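Local structure of serine protease (Nocardiopsis alba, 2OUA) at residues A[7-11]-A[41-45]; A[21-27]-A[63-67]; A[57-61]-A[123-129]; A[77-82]-A[103-109]. The protein probably cleaves peptide bonds within protein chains as a chymotrypsin-like serine endopeptidase, this chain being the C-terminal protease part of a longer precursor. All blocks are in the same frame, centred on the assembly; numbering follows the deposited sequence.

Interaction 1. Residues A[7-11]-A[41-45]; sequences LAYTM and TQVSI
S44 O has three partners: one strong N-H, a C-H and a weakly bound water. The backbone N of T10 donates to S44 O at 2.8 Å, nearly straight (165° at the hydrogen), while CA of Y9 adds a C-H···O contact to the same oxygen at 3.3 Å. A water bound to OG1 of T10 at 3.0 Å also reaches S44 O, but weakly. With the return bond from S44 N to T10 O at 2.9 Å, this makes T10 and S44 a hydrogen-bonded antiparallel pair. It is a single bridge; the strands meet at 139°, well off antiparallel, which is consistent with so short a pairing.

Away from the water, the contact becomes apolar. With CG of Y9 between its own backbone N and carbonyl carbon (chi1 69°), CD1 of the ring is brought to CG1 of V43 at 3.6 Å, the two side chains crossing at a slant. CB of I45 packs on CB of Y9. At the far end CG2 of T41 reaches CB of M11 at 3.7 Å.

Y9 continues inward, its hydroxyl bonded to T32 and its ring meeting F30. Strand 8-10 thus lies between its partner 14-22, hydrogen-bonded through Y9 and C15, and strand 42-45, which pairs on with 48-56 in the N-terminal barrel.

Interaction 2. Residues A[21-27]-A[63-67]; sequences ATNASGQ and AFVRG
The F64 ring meets segment 21-27 with its rim: A21 O lies in the ring plane, 3.7 Å from CE1 of F64, and Q27 O also stands near that plane by CZ. CB of N23 comes in obliquely to CE2 of F64 at 3.8 Å, the two side chains crossing at about a right angle. The R66 guanidinium likewise offers an edge, to the Q27 amide, whose plane is turned 58° from its own.

The R66 chain runs extended from CG to NE, which carries NE to OE1 of Q27. That bond is weak, 3.1 Å long and bent to 135°. A firmer donor to the same oxygen is ND2 of N23, at 2.8 Å and 167°, in the plane of the Q27 side-chain carbonyl and on a lone pair.

The other end of the N23 amide organises the type I turn N23-G26: OD1 of N23 accepts from N of Q27 at 2.9 Å, with the donor above the carbonyl plane, and more weakly from N of S25, as in an Asx turn. ND2 of N23 has a second acceptor, E53 of strand 48-56, so this buried amide is bonded at both its oxygen and its nitrogen. Q27 OE1 takes one firm N-H from N23 and one weak one from R66 of strand 62-69, so the polar link between turn and strand leans mainly on the amide pair. The E53 carboxylate, which accepts from ND2, would probably polarise the N23 amide.

Interaction 3. Residues A[57-61]-A[123-129]; sequences FPGND and YPQGTVH
G59 and V128 bridge their backbones in this chymotrypsin-like double-barrel fold, joining the loop that carries D61, the predicted aspartate of the charge relay, to the hairpin of strands 119-123 and 126-129 with its type I turn Y123-G126. The loop connects strands 48-56 and 62-69 of the N-terminal barrel, so the contact ties it to the C-terminal half.

Two backbone hydrogen bonds make the bridge: N of G59 donates to T127 O at 2.9 Å, and N of H129 donates to G59 O at 2.8 Å.

Packing gathers round V128. Its CG1, anti to the backbone N (chi1 178°), rests against the carbonyl carbon of N60 at 3.6 Å and near CB of D61, while its CG2 comes to CE1 of F57 at 3.8 Å and to CB of P58 at 4.2 Å. P58, entered through a cis peptide, also sets CB in van der Waals contact with the backbone oxygen of T127.

Among the flat groups, F57 is met at its edge, in plane, by CD1 of Y123 at 3.6 Å from CE1, and by OE1 of Q125 near CZ. F57 also meets H35 edge to face. D61 OD2 bonds H35 ND1 and S158 OG, so Y123, through its hydroxyl, and D61 both bond S158, which also lines the inhibitor pocket.

H129 folds its ring back over its own acceptor: with chi1 at 59°, G59 O sits over one face, offset toward the rim and 3.2 Å from CD2.

Interaction 4. Residues A[77-82]-A[103-109]; sequences VSRYNS and SGSTTGW
OG of S103 donates to S78 O at 2.7 Å, the shortest polar bond joining segment 77-82 to the tight hairpin of strands 99-104 and 108-116, part of the C-terminal barrel of this chymotrypsin-like fold. The disulfide C101-C111 links the same two strands.

N81 binds W109 as a neighbouring strand would. Its OD1 accepts from N of W109 at 3.0 Å and 172°, and its ND2 donates to W109 O at 3.2 Å and 170°, lying on a lone pair in the carbonyl plane. With CG held between the backbone N and carbonyl carbon of N81, the amide faces W109, its N-H and C=O partners paired as a strand's would be. A water adds to the bridge, donating to T107 O and, weakly, to OD1 of N81.

Next outward comes Y80, whose ring touches G104, S105 and G108. CE1 of Y80 lies 3.3 Å from G104 O, CD1 packs on CA of G108, and S103 OG stands at the ring edge; the hydroxyl bonds G6. The OG of S78, which accepts from N of Y80 to form an ST turn, sits over the middle of one face of this ring.

W109 is the broadest surface of the contact. V77 CG1 meets its edge at CZ3, and OG of S82 approaches CD1. R79 covers a face, its chain bending at chi3 so that NE comes beside CZ2 and the guanidinium stands oblique to the indole, NH1 bonding G83 O and, weakly, S82 O. The aliphatic part does the stacking: CG of R79 stands 3.7 Å from the centroid of the six-membered ring of W109, 4° off the normal, a CH-pi contact.

Overall arrangement
Interactions 1 and 2 belong to the N-terminal barrel and touch through V43 and V65, whose CG2 and CG1 are 4.1 Å apart. Interaction 1 also abuts interaction 4: CB of A8 is 3.3 Å from CB of S105, in the loop between strands 99-104 and 108-116 of the C-terminal barrel. Interactions 3 and 4 lie on opposite sides of the chain's centre, about 25 Å apart between centres. The contacts lie at different distances from the predicted triad H35, D61 and S143. Interaction 3 contains D61; side chain to side chain, Y9 is about 7 Å and S105 about 8 Å from S143, and F64 about 12 Å from D61, although segment 63-67 follows D61 closely in the chain. G104 lies about 7 Å from the bound sulfonyl fluoride inhibitor.

Interaction 1. Residues A[7-11]-A[41-45]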
loop_
_atom_site.group_PDB
_atom_site.type_symbol
_atom_site.label_atom_id
_atom_site.label_comp_id
_atom_site.label_asym_id
_atom_site.label_seq_id
_atom_site.Cartn_x
_atom_site.Cartn_y
_atom_site.Cartn_z
ATOM N N LEU A 7 -0.102 1.552 -8.645
ATOM C CA LEU A 7 -0.873 1.144 -9.813
ATOM C C LEU A 7 -2.126 0.371 -9.434
ATOM O O LEU A 7 -2.166 -0.326 -8.421
ATOM C CB LEU A 7 -0.017 0.303 -10.761
ATOM C CG LEU A 7 1.211 0.991 -11.367
ATOM C CD1 LEU A 7 1.816 0.083 -12.429
ATOM C CD2 LEU A 7 0.821 2.330 -11.979
ATOM N N ALA A 8 -3.151 0.498 -10.264
ATOM C CA ALA A 8 -4.414 -0.176 -10.022
ATOM C C ALA A 8 -4.364 -1.665 -10.322
ATOM O O ALA A 8 -3.612 -2.117 -11.188
ATOM C CB ALA A 8 -5.511 0.469 -10.868
ATOM N N TYR A 9 -5.162 -2.422 -9.576
ATOM C CA TYR A 9 -5.305 -3.856 -9.788
ATOM C C TYR A 9 -6.760 -4.130 -9.439
ATOM O O TYR A 9 -7.368 -3.381 -8.674
ATOM C CB TYR A 9 -4.332 -4.672 -8.917
ATOM C CG TYR A 9 -4.575 -4.670 -7.423
ATOM C CD1 TYR A 9 -5.534 -5.505 -6.845
ATOM C CD2 TYR A 9 -3.796 -3.882 -6.580
ATOM C CE1 TYR A 9 -5.703 -5.557 -5.453
ATOM C CE2 TYR A 9 -3.955 -3.926 -5.200
ATOM C CZ TYR A 9 -4.905 -4.764 -4.642
ATOM O OH TYR A 9 -5.042 -4.801 -3.274
ATOM N N THR A 10 -7.339 -5.174 -10.018
ATOM C CA THR A 10 -8.739 -5.464 -9.760
ATOM C C THR A 10 -8.961 -6.846 -9.174
ATOM O O THR A 10 -8.204 -7.777 -9.442
ATOM C CB THR A 10 -9.570 -5.327 -11.050
ATOM O OG1 THR A 10 -9.022 -6.178 -12.060
ATOM C CG2 THR A 10 -9.541 -3.884 -11.550
ATOM N N MET A 11 -10.018 -6.962 -8.376
ATOM C CA MET A 11 -10.371 -8.214 -7.720
ATOM C C MET A 11 -11.847 -8.178 -7.352
ATOM O O MET A 11 -12.244 -8.673 -6.297
ATOM C CB MET A 11 -9.534 -8.384 -6.453
ATOM C CG MET A 11 -9.329 -7.093 -5.653
ATOM S SD MET A 11 -10.837 -6.117 -5.384
ATOM C CE MET A 11 -10.129 -4.547 -4.895
ATOM N N THR A 41 -8.379 -14.578 -2.769
ATOM C CA THR A 41 -8.944 -13.689 -3.774
ATOM C C THR A 41 -8.000 -13.471 -4.943
ATOM O O THR A 41 -6.811 -13.202 -4.759
ATOM C CB THR A 41 -9.334 -12.336 -3.160
ATOM O OG1 THR A 41 -10.420 -12.539 -2.250
ATOM C CG2 THR A 41 -9.766 -11.353 -4.236
ATOM N N GLN A 42 -8.553 -13.590 -6.145
ATOM C CA GLN A 42 -7.805 -13.435 -7.387
ATOM C C GLN A 42 -7.621 -11.975 -7.777
ATOM O O GLN A 42 -8.528 -11.152 -7.627
ATOM C CB GLN A 42 -8.518 -14.177 -8.520
ATOM C CG GLN A 42 -8.579 -15.683 -8.337
ATOM C CD GLN A 42 -7.213 -16.330 -8.401
ATOM O OE1 GLN A 42 -6.468 -16.134 -9.361
ATOM N NE2 GLN A 42 -6.877 -17.109 -7.381
ATOM N N VAL A 43 -6.442 -11.672 -8.306
ATOM C CA VAL A 43 -6.093 -10.319 -8.712
ATOM C C VAL A 43 -5.662 -10.239 -10.171
ATOM O O VAL A 43 -5.041 -11.162 -10.696
ATOM C CB VAL A 43 -4.927 -9.780 -7.846
ATOM C CG1 VAL A 43 -4.356 -8.509 -8.457
ATOM C CG2 VAL A 43 -5.414 -9.521 -6.428
ATOM N N SER A 44 -5.993 -9.121 -10.806
ATOM C CA SER A 44 -5.608 -8.857 -12.188
ATOM C C SER A 44 -4.980 -7.474 -12.266
ATOM O O SER A 44 -5.527 -6.500 -11.740
ATOM C CB SER A 44 -6.818 -8.903 -13.125
ATOM O OG SER A 44 -7.209 -10.235 -13.399
ATOM N N ILE A 45 -3.814 -7.397 -12.897
ATOM C CA ILE A 45 -3.123 -6.129 -13.093
ATOM C C ILE A 45 -2.429 -6.231 -14.445
ATOM O O ILE A 45 -1.438 -6.946 -14.600
ATOM C CB ILE A 45 -2.095 -5.845 -11.966
ATOM C CG1 ILE A 45 -1.275 -4.605 -12.326
ATOM C CG2 ILE A 45 -1.210 -7.052 -11.728
ATOM C CD1 ILE A 45 -0.426 -4.083 -11.185
HETATM O O HOH W 1 -7.221 -5.199 -14.302
#

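Interaction 2. Residues A[21-27]-A[63-67]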
loop_
_atom_site.group_PDB
_atom_site.type_symbol
_atom_site.label_atom_id
_atom_site.label_comp_id
_atom_site.label_asym_id
_atom_site.label_seq_id
_atom_site.Cartn_x
_atom_site.Cartn_y
_atom_site.Cartn_z
ATOM N N ALA A 21 7.330 -6.937 -3.770
ATOM C CA ALA A 21 8.075 -7.717 -2.787
ATOM C C ALA A 21 8.071 -9.197 -3.168
ATOM O O ALA A 21 7.258 -9.635 -3.977
ATOM C CB ALA A 21 7.460 -7.538 -1.395
ATOM N N THR A 22 8.990 -9.960 -2.582
ATOM C CA THR A 22 9.077 -11.390 -2.841
ATOM C C THR A 22 8.832 -12.117 -1.521
ATOM O O THR A 22 9.179 -11.600 -0.459
ATOM C CB THR A 22 10.476 -11.780 -3.386
ATOM O OG1 THR A 22 11.484 -11.417 -2.432
ATOM C CG2 THR A 22 10.759 -11.054 -4.689
ATOM N N ASN A 23 8.221 -13.297 -1.569
ATOM C CA ASN A 23 7.977 -14.035 -0.332
ATOM C C ASN A 23 9.158 -14.944 -0.010
ATOM O O ASN A 23 10.158 -14.950 -0.731
ATOM C CB ASN A 23 6.681 -14.855 -0.415
ATOM C CG ASN A 23 6.718 -15.918 -1.497
ATOM O OD1 ASN A 23 7.788 -16.334 -1.943
ATOM N ND2 ASN A 23 5.541 -16.380 -1.908
ATOM N N ALA A 24 9.039 -15.706 1.073
ATOM C CA ALA A 24 10.101 -16.603 1.516
ATOM C C ALA A 24 10.559 -17.606 0.457
ATOM O O ALA A 24 11.703 -18.059 0.486
ATOM C CB ALA A 24 9.662 -17.341 2.778
ATOM N N SER A 25 9.673 -17.957 -0.470
ATOM C CA SER A 25 10.018 -18.903 -1.528
ATOM C C SER A 25 10.619 -18.204 -2.745
ATOM O O SER A 25 10.919 -18.844 -3.754
ATOM C CB SER A 25 8.783 -19.699 -1.959
ATOM O OG SER A 25 8.367 -20.593 -0.941
ATOM N N GLY A 26 10.787 -16.888 -2.648
ATOM C CA GLY A 26 11.354 -16.135 -3.753
ATOM C C GLY A 26 10.343 -15.841 -4.845
ATOM O O GLY A 26 10.706 -15.490 -5.968
ATOM N N GLN A 27 9.065 -15.979 -4.518
ATOM C CA GLN A 27 8.006 -15.731 -5.486
ATOM C C GLN A 27 7.625 -14.251 -5.460
ATOM O O GLN A 27 7.472 -13.658 -4.390
ATOM C CB GLN A 27 6.810 -16.626 -5.163
ATOM C CG GLN A 27 7.226 -18.084 -5.014
ATOM C CD GLN A 27 6.124 -18.974 -4.483
ATOM O OE1 GLN A 27 5.429 -18.621 -3.530
ATOM N NE2 GLN A 27 5.970 -20.146 -5.086
ATOM N N ALA A 63 -1.829 -7.163 3.604
ATOM C CA ALA A 63 -1.968 -8.293 2.708
ATOM C C ALA A 63 -0.781 -8.416 1.766
ATOM O O ALA A 63 -0.052 -7.449 1.525
ATOM C CB ALA A 63 -3.253 -8.155 1.901
ATOM N N PHE A 64 -0.584 -9.627 1.259
ATOM C CA PHE A 64 0.479 -9.888 0.299
ATOM C C PHE A 64 -0.156 -10.661 -0.839
ATOM O O PHE A 64 -0.768 -11.713 -0.625
ATOM C CB PHE A 64 1.610 -10.731 0.892
ATOM C CG PHE A 64 2.672 -11.103 -0.122
ATOM C CD1 PHE A 64 3.504 -10.125 -0.671
ATOM C CD2 PHE A 64 2.802 -12.419 -0.566
ATOM C CE1 PHE A 64 4.448 -10.453 -1.651
ATOM C CE2 PHE A 64 3.742 -12.759 -1.546
ATOM C CZ PHE A 64 4.567 -11.774 -2.089
ATOM N N VAL A 65 -0.030 -10.120 -2.042
ATOM C CA VAL A 65 -0.566 -10.762 -3.230
ATOM C C VAL A 65 0.604 -11.430 -3.936
ATOM O O VAL A 65 1.599 -10.777 -4.244
ATOM C CB VAL A 65 -1.204 -9.731 -4.183
ATOM C CG1 VAL A 65 -1.568 -10.395 -5.505
ATOM C CG2 VAL A 65 -2.449 -9.133 -3.535
ATOM N N ARG A 66 0.484 -12.733 -4.174
ATOM C CA ARG A 66 1.528 -13.495 -4.853
ATOM C C ARG A 66 1.185 -13.605 -6.336
ATOM O O ARG A 66 0.065 -13.969 -6.696
ATOM C CB ARG A 66 1.641 -14.892 -4.235
ATOM C CG ARG A 66 2.354 -15.914 -5.110
ATOM C CD ARG A 66 2.428 -17.262 -4.413
ATOM N NE ARG A 66 2.888 -18.322 -5.305
ATOM C CZ ARG A 66 2.125 -18.914 -6.222
ATOM N NH1 ARG A 66 0.859 -18.551 -6.369
ATOM N NH2 ARG A 66 2.632 -19.869 -6.988
ATOM N N GLY A 67 2.145 -13.277 -7.190
ATOM C CA GLY A 67 1.900 -13.359 -8.618
ATOM C C GLY A 67 1.876 -14.801 -9.084
ATOM O O GLY A 67 2.709 -15.602 -8.666
#

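Interaction 3. Residues A[57-61]-A[123-129]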
loop_
_atom_site.group_PDB
_atom_site.type_symbol
_atom_site.label_atom_id
_atom_site.label_comp_id
_atom_site.label_asym_id
_atom_site.label_seq_id
_atom_site.Cartn_x
_atom_site.Cartn_y
_atom_site.Cartn_z
ATOM N N PHE A 57 -7.593 -8.354 8.019
ATOM C CA PHE A 57 -8.439 -7.168 8.125
ATOM C C PHE A 57 -9.802 -7.642 8.623
ATOM O O PHE A 57 -10.356 -8.601 8.081
ATOM C CB PHE A 57 -8.619 -6.501 6.756
ATOM C CG PHE A 57 -9.624 -5.380 6.765
ATOM C CD1 PHE A 57 -9.278 -4.122 7.250
ATOM C CD2 PHE A 57 -10.931 -5.600 6.338
ATOM C CE1 PHE A 57 -10.227 -3.093 7.311
ATOM C CE2 PHE A 57 -11.889 -4.582 6.397
ATOM C CZ PHE A 57 -11.533 -3.324 6.886
ATOM N N PRO A 58 -10.365 -6.991 9.658
ATOM C CA PRO A 58 -9.875 -5.846 10.438
ATOM C C PRO A 58 -8.719 -6.236 11.358
ATOM O O PRO A 58 -8.015 -7.209 11.097
ATOM C CB PRO A 58 -11.104 -5.414 11.249
ATOM C CG PRO A 58 -12.262 -6.035 10.541
ATOM C CD PRO A 58 -11.726 -7.353 10.080
ATOM N N GLY A 59 -8.553 -5.495 12.452
ATOM C CA GLY A 59 -7.467 -5.769 13.386
ATOM C C GLY A 59 -6.255 -5.064 12.821
ATOM O O GLY A 59 -5.772 -4.076 13.369
ATOM N N ASN A 60 -5.757 -5.604 11.712
ATOM C CA ASN A 60 -4.649 -5.006 10.985
ATOM C C ASN A 60 -5.317 -4.711 9.647
ATOM O O ASN A 60 -6.531 -4.876 9.513
ATOM C CB ASN A 60 -3.509 -6.013 10.777
ATOM C CG ASN A 60 -2.906 -6.504 12.085
ATOM O OD1 ASN A 60 -2.402 -5.719 12.891
ATOM N ND2 ASN A 60 -2.949 -7.813 12.298
ATOM N N ASP A 61 -4.555 -4.243 8.671
ATOM C CA ASP A 61 -5.111 -4.009 7.340
ATOM C C ASP A 61 -3.928 -4.233 6.426
ATOM O O ASP A 61 -3.398 -3.304 5.821
ATOM C CB ASP A 61 -5.655 -2.589 7.182
ATOM C CG ASP A 61 -6.461 -2.424 5.900
ATOM O OD1 ASP A 61 -6.552 -3.408 5.135
ATOM O OD2 ASP A 61 -7.006 -1.323 5.652
ATOM N N TYR A 123 -13.731 1.363 11.158
ATOM C CA TYR A 123 -14.219 1.297 9.787
ATOM C C TYR A 123 -15.577 0.611 9.875
ATOM O O TYR A 123 -15.926 0.042 10.910
ATOM C CB TYR A 123 -13.274 0.449 8.926
ATOM C CG TYR A 123 -11.910 1.060 8.686
ATOM C CD1 TYR A 123 -10.773 0.258 8.622
ATOM C CD2 TYR A 123 -11.756 2.434 8.487
ATOM C CE1 TYR A 123 -9.513 0.804 8.366
ATOM C CE2 TYR A 123 -10.502 2.990 8.228
ATOM C CZ TYR A 123 -9.387 2.170 8.168
ATOM O OH TYR A 123 -8.148 2.710 7.894
ATOM N N PRO A 124 -16.364 0.650 8.797
ATOM C CA PRO A 124 -17.671 -0.007 8.860
ATOM C C PRO A 124 -17.551 -1.503 9.161
ATOM O O PRO A 124 -18.465 -2.103 9.729
ATOM C CB PRO A 124 -18.257 0.262 7.477
ATOM C CG PRO A 124 -17.666 1.602 7.128
ATOM C CD PRO A 124 -16.224 1.421 7.551
ATOM N N GLN A 125 -16.415 -2.096 8.796
ATOM C CA GLN A 125 -16.190 -3.527 9.016
ATOM C C GLN A 125 -15.577 -3.861 10.375
ATOM O O GLN A 125 -15.476 -5.032 10.745
ATOM C CB GLN A 125 -15.274 -4.108 7.929
ATOM C CG GLN A 125 -15.748 -3.919 6.498
ATOM C CD GLN A 125 -15.650 -2.482 6.043
ATOM O OE1 GLN A 125 -14.775 -1.738 6.488
ATOM N NE2 GLN A 125 -16.540 -2.080 5.136
ATOM N N GLY A 126 -15.155 -2.841 11.115
ATOM C CA GLY A 126 -14.552 -3.097 12.409
ATOM C C GLY A 126 -13.389 -2.169 12.699
ATOM O O GLY A 126 -13.118 -1.243 11.933
ATOM N N THR A 127 -12.688 -2.425 13.797
ATOM C CA THR A 127 -11.561 -1.585 14.178
ATOM C C THR A 127 -10.226 -2.135 13.713
ATOM O O THR A 127 -10.019 -3.347 13.659
ATOM C CB THR A 127 -11.492 -1.410 15.706
ATOM O OG1 THR A 127 -11.277 -2.685 16.323
ATOM C CG2 THR A 127 -12.788 -0.817 16.230
ATOM N N VAL A 128 -9.323 -1.220 13.375
ATOM C CA VAL A 128 -7.981 -1.576 12.936
ATOM C C VAL A 128 -7.026 -0.762 13.803
ATOM O O VAL A 128 -7.179 0.453 13.928
ATOM C CB VAL A 128 -7.757 -1.220 11.450
ATOM C CG1 VAL A 128 -6.322 -1.556 11.043
ATOM C CG2 VAL A 128 -8.747 -1.984 10.579
ATOM N N HIS A 129 -6.047 -1.434 14.399
ATOM C CA HIS A 129 -5.088 -0.760 15.269
ATOM C C HIS A 129 -3.688 -0.673 14.674
ATOM O O HIS A 129 -3.431 -1.177 13.575
ATOM C CB HIS A 129 -5.025 -1.492 16.608
ATOM C CG HIS A 129 -4.623 -2.928 16.482
ATOM N ND1 HIS A 129 -3.322 -3.318 16.252
ATOM C CD2 HIS A 129 -5.357 -4.066 16.527
ATOM C CE1 HIS A 129 -3.271 -4.635 16.159
ATOM N NE2 HIS A 129 -4.490 -5.113 16.325
#

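Interaction 4. Residues A[77-82]-A[103-109]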
loop_
_atom_site.group_PDB
_atom_site.type_symbol
_atom_site.label_atom_id
_atom_site.label_comp_id
_atom_site.label_asym_id
_atom_site.label_seq_id
_atom_site.Cartn_x
_atom_site.Cartn_y
_atom_site.Cartn_z
ATOM N N VAL A 77 7.583 3.486 -7.570
ATOM C CA VAL A 77 6.281 3.938 -7.093
ATOM C C VAL A 77 5.900 5.087 -8.022
ATOM O O VAL A 77 6.662 6.044 -8.168
ATOM C CB VAL A 77 6.349 4.468 -5.639
ATOM C CG1 VAL A 77 4.996 5.088 -5.240
ATOM C CG2 VAL A 77 6.710 3.334 -4.692
ATOM N N SER A 78 4.733 4.994 -8.657
ATOM C CA SER A 78 4.289 6.042 -9.573
ATOM C C SER A 78 3.932 7.341 -8.866
ATOM O O SER A 78 3.298 7.325 -7.811
ATOM C CB SER A 78 3.077 5.571 -10.374
ATOM O OG SER A 78 2.615 6.599 -11.236
ATOM N N ARG A 79 4.336 8.465 -9.456
ATOM C CA ARG A 79 4.031 9.776 -8.894
ATOM C C ARG A 79 2.926 10.448 -9.706
ATOM O O ARG A 79 2.645 11.635 -9.544
ATOM C CB ARG A 79 5.292 10.648 -8.859
ATOM C CG ARG A 79 6.373 10.075 -7.952
ATOM C CD ARG A 79 7.674 10.873 -8.003
ATOM N NE ARG A 79 7.577 12.174 -7.347
ATOM C CZ ARG A 79 7.410 13.336 -7.981
ATOM N NH1 ARG A 79 7.320 13.371 -9.306
ATOM N NH2 ARG A 79 7.350 14.469 -7.288
ATOM N N TYR A 80 2.303 9.666 -10.581
ATOM C CA TYR A 80 1.196 10.134 -11.412
ATOM C C TYR A 80 1.292 11.598 -11.868
ATOM O O TYR A 80 2.179 11.957 -12.644
ATOM C CB TYR A 80 -0.127 9.912 -10.664
ATOM C CG TYR A 80 -0.531 8.454 -10.529
ATOM C CD1 TYR A 80 -0.242 7.722 -9.372
ATOM C CD2 TYR A 80 -1.207 7.812 -11.562
ATOM C CE1 TYR A 80 -0.631 6.378 -9.255
ATOM C CE2 TYR A 80 -1.594 6.483 -11.457
ATOM C CZ TYR A 80 -1.309 5.770 -10.308
ATOM O OH TYR A 80 -1.720 4.456 -10.230
ATOM N N ASN A 81 0.367 12.424 -11.383
ATOM C CA ASN A 81 0.289 13.851 -11.716
ATOM C C ASN A 81 1.596 14.623 -11.561
ATOM O O ASN A 81 1.846 15.588 -12.285
ATOM C CB ASN A 81 -0.783 14.520 -10.856
ATOM C CG ASN A 81 -0.736 14.055 -9.406
ATOM O OD1 ASN A 81 -1.261 12.989 -9.069
ATOM N ND2 ASN A 81 -0.082 14.841 -8.548
ATOM N N SER A 82 2.430 14.220 -10.610
ATOM C CA SER A 82 3.697 14.908 -10.410
ATOM C C SER A 82 4.765 14.381 -11.360
ATOM O O SER A 82 5.877 14.906 -11.416
ATOM C CB SER A 82 4.154 14.760 -8.962
ATOM O OG SER A 82 3.287 15.486 -8.107
ATOM N N SER A 103 0.648 7.172 -3.092
ATOM C CA SER A 103 0.386 6.924 -4.502
ATOM C C SER A 103 -0.842 6.024 -4.585
ATOM O O SER A 103 -0.857 4.943 -4.003
ATOM C CB SER A 103 1.584 6.234 -5.162
ATOM O OG SER A 103 1.321 5.993 -6.537
ATOM N N GLY A 104 -1.872 6.478 -5.298
ATOM C CA GLY A 104 -3.093 5.692 -5.430
ATOM C C GLY A 104 -3.641 5.769 -6.843
ATOM O O GLY A 104 -3.441 6.775 -7.525
ATOM N N SER A 105 -4.351 4.732 -7.281
ATOM C CA SER A 105 -4.884 4.705 -8.643
ATOM C C SER A 105 -6.089 5.606 -8.931
ATOM O O SER A 105 -6.448 5.811 -10.095
ATOM C CB SER A 105 -5.212 3.263 -9.056
ATOM O OG SER A 105 -6.251 2.713 -8.270
ATOM N N THR A 106 -6.720 6.147 -7.891
ATOM C CA THR A 106 -7.865 7.028 -8.112
ATOM C C THR A 106 -7.467 8.504 -8.168
ATOM O O THR A 106 -7.765 9.198 -9.142
ATOM C CB THR A 106 -8.941 6.860 -7.010
ATOM O OG1 THR A 106 -9.486 5.537 -7.068
ATOM C CG2 THR A 106 -10.076 7.870 -7.210
ATOM N N THR A 107 -6.782 8.972 -7.130
ATOM C CA THR A 107 -6.386 10.375 -7.034
ATOM C C THR A 107 -4.959 10.677 -7.468
ATOM O O THR A 107 -4.637 11.817 -7.807
ATOM C CB THR A 107 -6.544 10.878 -5.599
ATOM O OG1 THR A 107 -5.737 10.070 -4.729
ATOM C CG2 THR A 107 -8.001 10.794 -5.164
ATOM N N GLY A 108 -4.100 9.669 -7.442
ATOM C CA GLY A 108 -2.728 9.894 -7.846
ATOM C C GLY A 108 -1.739 10.044 -6.704
ATOM O O GLY A 108 -1.778 9.299 -5.721
ATOM N N TRP A 109 -0.866 11.037 -6.837
ATOM C CA TRP A 109 0.202 11.304 -5.877
ATOM C C TRP A 109 -0.023 12.553 -5.027
ATOM O O TRP A 109 -0.049 13.670 -5.543
ATOM C CB TRP A 109 1.512 11.403 -6.674
ATOM C CG TRP A 109 2.758 11.799 -5.939
ATOM C CD1 TRP A 109 3.286 13.062 -5.838
ATOM C CD2 TRP A 109 3.700 10.920 -5.311
ATOM N NE1 TRP A 109 4.501 13.015 -5.197
ATOM C CE2 TRP A 109 4.781 11.716 -4.861
ATOM C CE3 TRP A 109 3.738 9.535 -5.089
ATOM C CZ2 TRP A 109 5.890 11.170 -4.203
ATOM C CZ3 TRP A 109 4.841 8.992 -4.432
ATOM C CH2 TRP A 109 5.903 9.812 -3.997
HETATM O O HOH W 2 -3.840 13.948 -9.116
#